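Local coordinates for uncharacterized protein (PDB 3U4Y), which is of unknown function but folds as a seven-bladed beta-propeller of the lactonase family and may be an enzyme, at residues F42-D50 and M86-D95; I135-D146 and F179-A190. One frame throughout, in Å; residues are numbered along the deposited sequence.

Interaction 1 of 2, residues F42-D50 and M86-D95; sequences FVDTAITSD and MADVDITPDD
Val-43 meets Ala-87, and Ala-46 faces Val-89, where the innermost strands of two successive beta-propeller blades run side by side. Strands 42-47 and 89-91 are nearly parallel, 10° between their directions, with axes 6.2 Å apart. No backbone hydrogen bond joins them; side chains occupy the interval, as expected between blades.

The packed part is buried and largely apolar. A chi1 of -174° turns Val-43 CG1 to Ala-87 CB, 3.8 Å away, and leaves CG2 beside the backbone N, nearer Met-86 O. Ala-46 CB approaches Val-89 CB at 4.5 Å. Ile-91 also turns toward Ala-46, although the modelled spacing there is too short to trust. Among these groups Asp-44 and Asp-88 lie side by side and point the same way, their carboxylate planes 56° apart; Asp-88 OD2 accepts a hydrogen bond from Ile-133 N in the blade beyond.

Past the strand ends the contact changes character. Here the Thr-92 to Asp-95 type I turn meets the loop 48-50, with Pro-93 and Asp-50 open to solvent, and polar groups replace the methyls. Asp-95 OD1 takes two hydrogen bonds: a weak one from Thr-48 OG1 and a nearly straight one from Ser-49 N, which arrives on the syn side at 2.8 Å, somewhat out of the carboxylate plane.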
loop_
_atom_site.group_PDB
_atom_site.type_symbol
_atom_site.label_atom_id
_atom_site.label_comp_id
_atom_site.label_asym_id
_atom_site.label_seq_id
_atom_site.Cartn_x
_atom_site.Cartn_y
_atom_site.Cartn_z
ATOM N N PHE A 42 13.292 6.951 -3.420
ATOM C CA PHE A 42 11.831 6.757 -3.372
ATOM C C PHE A 42 11.352 5.314 -3.163
ATOM O O PHE A 42 11.915 4.368 -3.712
ATOM C CB PHE A 42 11.159 7.333 -4.618
ATOM C CG PHE A 42 11.137 8.837 -4.663
ATOM C CD1 PHE A 42 10.960 9.579 -3.507
ATOM C CD2 PHE A 42 11.296 9.511 -5.871
ATOM C CE1 PHE A 42 10.941 10.964 -3.554
ATOM C CE2 PHE A 42 11.281 10.890 -5.925
ATOM C CZ PHE A 42 11.106 11.616 -4.763
ATOM N N VAL A 43 10.287 5.164 -2.376
ATOM C CA VAL A 43 9.744 3.846 -2.066
ATOM C C VAL A 43 8.262 3.711 -2.438
ATOM O O VAL A 43 7.940 3.095 -3.447
ATOM C CB VAL A 43 9.995 3.429 -0.585
ATOM C CG1 VAL A 43 9.540 2.010 -0.354
ATOM C CG2 VAL A 43 11.481 3.560 -0.226
ATOM N N ASP A 44 7.369 4.288 -1.635
ATOM C CA ASP A 44 5.921 4.105 -1.834
ATOM C C ASP A 44 5.191 5.445 -2.006
ATOM O O ASP A 44 5.792 6.506 -1.822
ATOM C CB ASP A 44 5.307 3.298 -0.667
ATOM C CG ASP A 44 3.980 2.628 -1.033
ATOM O OD1 ASP A 44 3.084 2.523 -0.154
ATOM O OD2 ASP A 44 3.835 2.193 -2.198
ATOM N N THR A 45 3.905 5.377 -2.372
ATOM C CA THR A 45 3.028 6.548 -2.521
ATOM C C THR A 45 1.637 6.289 -1.993
ATOM O O THR A 45 1.123 5.167 -2.045
ATOM C CB THR A 45 2.782 6.940 -3.993
ATOM O OG1 THR A 45 2.869 5.783 -4.833
ATOM C CG2 THR A 45 3.751 7.963 -4.451
ATOM N N ALA A 46 1.010 7.356 -1.523
ATOM C CA ALA A 46 -0.417 7.347 -1.246
ATOM C C ALA A 46 -1.023 8.466 -2.063
ATOM O O ALA A 46 -0.296 9.295 -2.587
ATOM C CB ALA A 46 -0.681 7.556 0.220
ATOM N N ILE A 47 -2.345 8.450 -2.192
ATOM C CA ILE A 47 -3.104 9.500 -2.869
ATOM C C ILE A 47 -4.315 9.837 -2.019
ATOM O O ILE A 47 -4.713 9.069 -1.153
ATOM C CB ILE A 47 -3.543 9.080 -4.281
ATOM C CG1 ILE A 47 -3.853 10.297 -5.126
ATOM C CG2 ILE A 47 -4.745 8.196 -4.225
ATOM C CD1 ILE A 47 -3.925 9.975 -6.582
ATOM N N THR A 48 -4.908 10.987 -2.262
ATOM C CA THR A 48 -5.931 11.495 -1.353
ATOM C C THR A 48 -7.382 11.120 -1.811
ATOM O O THR A 48 -7.600 10.847 -2.995
ATOM C CB THR A 48 -5.605 13.007 -1.050
ATOM O OG1 THR A 48 -5.286 13.165 0.342
ATOM C CG2 THR A 48 -6.680 14.005 -1.532
ATOM N N SER A 49 -8.343 11.013 -0.889
ATOM C CA SER A 49 -9.727 10.683 -1.290
ATOM C C SER A 49 -10.128 11.622 -2.392
ATOM O O SER A 49 -10.425 11.223 -3.522
ATOM C CB SER A 49 -10.705 10.932 -0.153
ATOM O OG SER A 49 -10.618 9.942 0.845
ATOM N N ASP A 50 -10.202 12.882 -1.965
ATOM C CA ASP A 50 -10.167 14.097 -2.772
ATOM C C ASP A 50 -9.477 13.886 -4.121
ATOM O O ASP A 50 -9.994 14.328 -5.149
ATOM C CB ASP A 50 -9.455 15.162 -1.927
ATOM C CG ASP A 50 -9.428 16.510 -2.572
ATOM O OD1 ASP A 50 -9.369 17.514 -1.828
ATOM O OD2 ASP A 50 -9.452 16.578 -3.816
HETATM N N MSE A 86 11.778 5.819 5.797
HETATM C CA MSE A 86 10.360 5.670 5.492
HETATM C C MSE A 86 10.103 4.686 4.361
HETATM O O MSE A 86 10.911 4.592 3.438
HETATM C CB MSE A 86 9.798 7.014 5.047
HETATM C CG MSE A 86 9.625 8.016 6.144
HETATM SE SE MSE A 86 9.481 9.791 5.382
HETATM C CE MSE A 86 10.136 10.791 6.927
ATOM N N ALA A 87 8.972 3.974 4.407
ATOM C CA ALA A 87 8.603 3.117 3.281
ATOM C C ALA A 87 7.092 3.052 3.000
ATOM O O ALA A 87 6.584 3.905 2.289
ATOM C CB ALA A 87 9.231 1.723 3.401
ATOM N N ASP A 88 6.366 2.059 3.515
ATOM C CA ASP A 88 4.926 2.022 3.238
ATOM C C ASP A 88 4.305 3.304 3.808
ATOM O O ASP A 88 4.790 3.850 4.811
ATOM C CB ASP A 88 4.232 0.733 3.770
ATOM C CG ASP A 88 2.907 0.391 3.015
ATOM O OD1 ASP A 88 2.554 1.083 2.030
ATOM O OD2 ASP A 88 2.217 -0.586 3.396
ATOM N N VAL A 89 3.272 3.809 3.129
ATOM C CA VAL A 89 2.467 4.913 3.641
ATOM C C VAL A 89 1.010 4.645 3.469
ATOM O O VAL A 89 0.583 4.089 2.459
ATOM C CB VAL A 89 2.666 6.219 2.861
ATOM C CG1 VAL A 89 3.249 7.275 3.752
ATOM C CG2 VAL A 89 3.485 5.987 1.606
ATOM N N ASP A 90 0.248 5.090 4.451
ATOM C CA ASP A 90 -1.188 5.211 4.298
ATOM C C ASP A 90 -1.603 6.584 4.770
ATOM O O ASP A 90 -0.896 7.212 5.549
ATOM C CB ASP A 90 -1.935 4.145 5.097
ATOM C CG ASP A 90 -3.161 3.628 4.361
ATOM O OD1 ASP A 90 -3.242 3.843 3.125
ATOM O OD2 ASP A 90 -4.036 3.005 5.011
ATOM N N ILE A 91 -2.746 7.043 4.277
ATOM C CA ILE A 91 -3.347 8.287 4.724
ATOM C C ILE A 91 -4.564 7.946 5.558
ATOM O O ILE A 91 -5.228 6.941 5.301
ATOM C CB ILE A 91 -3.811 9.121 3.546
ATOM C CG1 ILE A 91 -2.996 8.750 2.306
ATOM C CG2 ILE A 91 -3.722 10.584 3.895
ATOM C CD1 ILE A 91 -2.305 9.904 1.620
ATOM N N THR A 92 -4.846 8.769 6.560
ATOM C CA THR A 92 -6.044 8.600 7.350
ATOM C C THR A 92 -7.210 8.809 6.415
ATOM O O THR A 92 -7.046 9.441 5.364
ATOM C CB THR A 92 -6.097 9.628 8.454
ATOM O OG1 THR A 92 -5.805 10.911 7.901
ATOM C CG2 THR A 92 -5.077 9.309 9.507
ATOM N N PRO A 93 -8.402 8.314 6.800
ATOM C CA PRO A 93 -9.501 8.302 5.833
ATOM C C PRO A 93 -9.996 9.724 5.546
ATOM O O PRO A 93 -10.552 9.969 4.474
ATOM C CB PRO A 93 -10.581 7.509 6.557
ATOM C CG PRO A 93 -10.179 7.487 8.011
ATOM C CD PRO A 93 -8.908 8.224 8.181
ATOM N N ASP A 94 -9.785 10.643 6.494
ATOM C CA ASP A 94 -10.144 12.050 6.320
ATOM C C ASP A 94 -9.107 12.886 5.562
ATOM O O ASP A 94 -9.267 14.087 5.419
ATOM C CB ASP A 94 -10.439 12.705 7.671
ATOM C CG ASP A 94 -9.218 12.790 8.559
ATOM O OD1 ASP A 94 -8.087 12.688 8.029
ATOM O OD2 ASP A 94 -9.387 12.964 9.788
ATOM N N ASP A 95 -8.034 12.264 5.102
ATOM C CA ASP A 95 -7.060 12.965 4.278
ATOM C C ASP A 95 -6.230 13.989 5.060
ATOM O O ASP A 95 -5.457 14.735 4.473
ATOM C CB ASP A 95 -7.770 13.667 3.125
ATOM C CG ASP A 95 -8.269 12.705 2.047
ATOM O OD1 ASP A 95 -7.549 11.750 1.692
ATOM O OD2 ASP A 95 -9.385 12.927 1.529
#

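Interaction 2 of 2, residues I135-D146 and F179-A190; sequences ISPNGNGLILID and FNITFTPDGNFA
Phe-183 lays its ring against Ser-136, whose CB stands over one face, 3.9 Å from the ring centroid and 19° off the normal, a CH-pi contact. The opposite face receives Ala-190 CB from the neighbouring strand of the ring's own blade, displaced toward the rim. The aromatic group is thus held between a loop of one blade and a strand of the next.

Two leucines address the far end of the ring differently. Leu-142 crosses it at about a right angle; with CG anti to the backbone N (chi1 163°), the side chain is carried out until CD2 meets the ring edge, near its plane, 3.9 Å from Phe-183 CZ. Leu-144 is also nearly perpendicular, but its CD2 comes obliquely to the same carbon, and this methyl also touches Ala-190 CB at 4.2 Å. At the root of the aromatic side chain, Pro-137 passes at a slant, with CD 3.9 Å from Phe-183 CB.

Further along, Ile-181 extends CD1 to Leu-144 CB at 3.9 Å, and its side chain slides past that of Asp-146 in the opposite direction. At the other end, polar groups of the turns take over. Asn-138 ND2 gives a weak hydrogen bond to Asp-186 O, within the type I turn from Thr-184 to Gly-187. Its own loop is shaped by an Asx turn, in which Asn-140 OD1 accepts from Leu-142 N at 3.0 Å, the donor lying above the carbonyl plane.

Strands 142-146 and 179-183 run at 156° to each other and belong to separate four-stranded antiparallel sheets. The second strand of one blade and its 136-141 hairpin turn pack on the first strand and following turn of the next, a blade-to-blade contact of a beta-propeller.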
loop_
_atom_site.group_PDB
_atom_site.type_symbol
_atom_site.label_atom_id
_atom_site.label_comp_id
_atom_site.label_asym_id
_atom_site.label_seq_id
_atom_site.Cartn_x
_atom_site.Cartn_y
_atom_site.Cartn_z
ATOM N N ILE A 135 -4.139 1.772 7.641
ATOM C CA ILE A 135 -5.018 2.540 8.514
ATOM C C ILE A 135 -6.482 2.210 8.225
ATOM O O ILE A 135 -6.908 2.219 7.065
ATOM C CB ILE A 135 -4.758 4.054 8.358
ATOM C CG1 ILE A 135 -3.266 4.337 8.558
ATOM C CG2 ILE A 135 -5.608 4.861 9.324
ATOM C CD1 ILE A 135 -2.844 5.749 8.251
ATOM N N SER A 136 -7.253 1.905 9.266
ATOM C CA SER A 136 -8.665 1.607 9.045
ATOM C C SER A 136 -9.472 2.803 8.512
ATOM O O SER A 136 -9.381 3.934 9.032
ATOM C CB SER A 136 -9.319 1.054 10.307
ATOM O OG SER A 136 -9.294 2.018 11.339
ATOM N N PRO A 137 -10.277 2.545 7.471
ATOM C CA PRO A 137 -11.155 3.557 6.886
ATOM C C PRO A 137 -12.340 3.936 7.797
ATOM O O PRO A 137 -12.976 4.928 7.530
ATOM C CB PRO A 137 -11.628 2.892 5.587
ATOM C CG PRO A 137 -10.648 1.725 5.330
ATOM C CD PRO A 137 -10.316 1.279 6.714
ATOM N N ASN A 138 -12.625 3.180 8.853
ATOM C CA ASN A 138 -13.679 3.563 9.804
ATOM C C ASN A 138 -13.658 5.035 10.135
ATOM O O ASN A 138 -14.675 5.705 10.062
ATOM C CB ASN A 138 -13.547 2.840 11.155
ATOM C CG ASN A 138 -13.690 1.343 11.046
ATOM O OD1 ASN A 138 -13.415 0.617 12.004
ATOM N ND2 ASN A 138 -14.117 0.867 9.883
ATOM N N GLY A 139 -12.493 5.526 10.531
ATOM C CA GLY A 139 -12.416 6.757 11.278
ATOM C C GLY A 139 -12.187 6.460 12.750
ATOM O O GLY A 139 -12.122 7.369 13.576
ATOM N N ASN A 140 -12.065 5.182 13.090
ATOM C CA ASN A 140 -11.783 4.812 14.466
ATOM C C ASN A 140 -10.303 4.935 14.731
ATOM O O ASN A 140 -9.870 4.847 15.877
ATOM C CB ASN A 140 -12.253 3.395 14.778
ATOM C CG ASN A 140 -11.487 2.348 14.006
ATOM O OD1 ASN A 140 -10.530 2.663 13.303
ATOM N ND2 ASN A 140 -11.898 1.092 14.138
ATOM N N GLY A 141 -9.532 5.124 13.659
ATOM C CA GLY A 141 -8.111 5.436 13.771
ATOM C C GLY A 141 -7.179 4.311 14.203
ATOM O O GLY A 141 -6.108 4.545 14.763
ATOM N N LEU A 142 -7.595 3.082 13.939
ATOM C CA LEU A 142 -6.775 1.925 14.213
ATOM C C LEU A 142 -5.717 1.731 13.138
ATOM O O LEU A 142 -5.990 1.886 11.945
ATOM C CB LEU A 142 -7.647 0.691 14.267
ATOM C CG LEU A 142 -6.867 -0.612 14.144
ATOM C CD1 LEU A 142 -6.130 -0.881 15.458
ATOM C CD2 LEU A 142 -7.812 -1.738 13.750
ATOM N N ILE A 143 -4.519 1.366 13.583
ATOM C CA ILE A 143 -3.380 1.101 12.720
ATOM C C ILE A 143 -2.770 -0.263 13.034
ATOM O O ILE A 143 -2.572 -0.633 14.187
ATOM C CB ILE A 143 -2.270 2.113 12.974
ATOM C CG1 ILE A 143 -2.719 3.515 12.592
ATOM C CG2 ILE A 143 -1.019 1.723 12.207
ATOM C CD1 ILE A 143 -1.874 4.588 13.229
ATOM N N LEU A 144 -2.438 -0.993 11.990
ATOM C CA LEU A 144 -1.863 -2.302 12.148
ATOM C C LEU A 144 -0.675 -2.393 11.241
ATOM O O LEU A 144 -0.707 -1.884 10.124
ATOM C CB LEU A 144 -2.865 -3.371 11.712
ATOM C CG LEU A 144 -3.758 -4.161 12.668
ATOM C CD1 LEU A 144 -4.213 -3.357 13.871
ATOM C CD2 LEU A 144 -4.934 -4.646 11.852
ATOM N N ILE A 145 0.361 -3.081 11.713
ATOM C CA ILE A 145 1.584 -3.278 10.952
ATOM C C ILE A 145 1.976 -4.725 11.085
ATOM O O ILE A 145 1.610 -5.371 12.055
ATOM C CB ILE A 145 2.733 -2.436 11.528
ATOM C CG1 ILE A 145 2.965 -2.829 12.988
ATOM C CG2 ILE A 145 2.440 -0.947 11.393
ATOM C CD1 ILE A 145 4.303 -2.460 13.526
ATOM N N ASP A 146 2.724 -5.229 10.113
ATOM C CA ASP A 146 3.284 -6.578 10.175
ATOM C C ASP A 146 4.597 -6.650 10.961
ATOM O O ASP A 146 5.394 -5.722 10.951
ATOM C CB ASP A 146 3.532 -7.096 8.764
ATOM C CG ASP A 146 2.280 -7.116 7.932
ATOM O OD1 ASP A 146 2.321 -6.665 6.769
ATOM O OD2 ASP A 146 1.249 -7.583 8.443
ATOM N N PHE A 179 3.734 -9.892 5.730
ATOM C CA PHE A 179 4.439 -8.909 4.899
ATOM C C PHE A 179 3.641 -7.647 4.535
ATOM O O PHE A 179 4.151 -6.556 4.685
ATOM C CB PHE A 179 4.993 -9.574 3.636
ATOM C CG PHE A 179 5.799 -8.651 2.760
ATOM C CD1 PHE A 179 7.051 -8.219 3.148
ATOM C CD2 PHE A 179 5.311 -8.236 1.532
ATOM C CE1 PHE A 179 7.800 -7.377 2.331
ATOM C CE2 PHE A 179 6.059 -7.392 0.709
ATOM C CZ PHE A 179 7.303 -6.960 1.111
ATOM N N ASN A 180 2.408 -7.793 4.054
ATOM C CA ASN A 180 1.562 -6.639 3.759
ATOM C C ASN A 180 0.169 -6.795 4.373
ATOM O O ASN A 180 -0.299 -7.907 4.543
ATOM C CB ASN A 180 1.468 -6.419 2.246
ATOM C CG ASN A 180 1.090 -4.988 1.886
ATOM O OD1 ASN A 180 1.007 -4.099 2.751
ATOM N ND2 ASN A 180 0.876 -4.751 0.604
ATOM N N ILE A 181 -0.482 -5.687 4.715
ATOM C CA ILE A 181 -1.828 -5.725 5.288
ATOM C C ILE A 181 -2.715 -4.833 4.463
ATOM O O ILE A 181 -2.249 -3.852 3.898
ATOM C CB ILE A 181 -1.901 -5.126 6.700
ATOM C CG1 ILE A 181 -0.768 -5.580 7.578
ATOM C CG2 ILE A 181 -3.154 -5.519 7.382
ATOM C CD1 ILE A 181 -0.677 -4.714 8.787
ATOM N N THR A 182 -4.001 -5.157 4.424
ATOM C CA THR A 182 -4.994 -4.392 3.676
ATOM C C THR A 182 -6.340 -4.559 4.371
ATOM O O THR A 182 -6.717 -5.673 4.727
ATOM C CB THR A 182 -5.120 -4.893 2.224
ATOM O OG1 THR A 182 -3.954 -4.534 1.470
ATOM C CG2 THR A 182 -6.299 -4.269 1.575
ATOM N N PHE A 183 -7.052 -3.457 4.596
ATOM C CA PHE A 183 -8.369 -3.528 5.226
ATOM C C PHE A 183 -9.444 -3.763 4.183
ATOM O O PHE A 183 -9.213 -3.628 2.985
ATOM C CB PHE A 183 -8.700 -2.225 5.939
ATOM C CG PHE A 183 -8.159 -2.125 7.331
ATOM C CD1 PHE A 183 -8.848 -2.666 8.400
ATOM C CD2 PHE A 183 -6.980 -1.454 7.583
ATOM C CE1 PHE A 183 -8.358 -2.559 9.697
ATOM C CE2 PHE A 183 -6.494 -1.349 8.872
ATOM C CZ PHE A 183 -7.191 -1.904 9.930
ATOM N N THR A 184 -10.632 -4.108 4.644
ATOM C CA THR A 184 -11.793 -4.057 3.783
ATOM C C THR A 184 -12.292 -2.623 3.819
ATOM O O THR A 184 -12.111 -1.931 4.817
ATOM C CB THR A 184 -12.891 -5.001 4.275
ATOM O OG1 THR A 184 -13.092 -4.809 5.685
ATOM C CG2 THR A 184 -12.491 -6.438 4.006
ATOM N N PRO A 185 -12.926 -2.169 2.734
ATOM C CA PRO A 185 -13.354 -0.781 2.627
ATOM C C PRO A 185 -14.149 -0.296 3.834
ATOM O O PRO A 185 -14.236 0.913 4.040
ATOM C CB PRO A 185 -14.219 -0.802 1.392
ATOM C CG PRO A 185 -13.690 -1.891 0.580
ATOM C CD PRO A 185 -13.297 -2.942 1.541
ATOM N N ASP A 186 -14.701 -1.221 4.618
ATOM C CA ASP A 186 -15.538 -0.890 5.783
ATOM C C ASP A 186 -14.812 -1.015 7.117
ATOM O O ASP A 186 -15.382 -0.690 8.160
ATOM C CB ASP A 186 -16.823 -1.726 5.808
ATOM C CG ASP A 186 -16.585 -3.209 5.511
ATOM O OD1 ASP A 186 -16.618 -3.599 4.317
ATOM O OD2 ASP A 186 -16.383 -3.987 6.474
ATOM N N GLY A 187 -13.566 -1.491 7.076
ATOM C CA GLY A 187 -12.707 -1.569 8.245
ATOM C C GLY A 187 -13.013 -2.674 9.242
ATOM O O GLY A 187 -12.562 -2.635 10.398
ATOM N N ASN A 188 -13.775 -3.667 8.800
ATOM C CA ASN A 188 -14.259 -4.709 9.695
ATOM C C ASN A 188 -13.437 -5.987 9.617
ATOM O O ASN A 188 -13.499 -6.840 10.504
ATOM C CB ASN A 188 -15.713 -5.008 9.389
ATOM C CG ASN A 188 -16.612 -3.847 9.701
ATOM O OD1 ASN A 188 -16.450 -3.172 10.718
ATOM N ND2 ASN A 188 -17.571 -3.597 8.820
ATOM N N PHE A 189 -12.669 -6.109 8.546
ATOM C CA PHE A 189 -11.685 -7.162 8.436
ATOM C C PHE A 189 -10.388 -6.595 7.903
ATOM O O PHE A 189 -10.385 -5.591 7.196
ATOM C CB PHE A 189 -12.174 -8.257 7.497
ATOM C CG PHE A 189 -13.488 -8.813 7.878
ATOM C CD1 PHE A 189 -13.581 -9.776 8.860
ATOM C CD2 PHE A 189 -14.642 -8.371 7.265
ATOM C CE1 PHE A 189 -14.804 -10.297 9.223
ATOM C CE2 PHE A 189 -15.876 -8.890 7.623
ATOM C CZ PHE A 189 -15.956 -9.852 8.602
ATOM N N ALA A 190 -9.288 -7.250 8.249
ATOM C CA ALA A 190 -8.002 -6.941 7.650
ATOM C C ALA A 190 -7.449 -8.217 7.069
ATOM O O ALA A 190 -7.734 -9.290 7.574
ATOM C CB ALA A 190 -7.066 -6.381 8.690
#

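In the fold
From the N terminus, strands 11-16, 21-26 and 32-37 make three-quarters of a blade that strand 319-321, beside 11-16, completes, closing the ring. Interaction 1 follows, joining the blade that begins with strand 42-47 to the one that begins with 89-91 and closing a loop of 35 residues. Interaction 2 opens only after interaction 1 has closed, and links the blades begun by strands 130-135 and 178-183 across 32 residues. The two are therefore in series, neither nested nor crossed, with centres about 13 Å apart. They meet at the intervening blade boundary, where Asp-90 OD2 probably accepts a hydrogen bond from Ile-135 N and Pro-93 packs on Pro-137, so four consecutive blades are tied together.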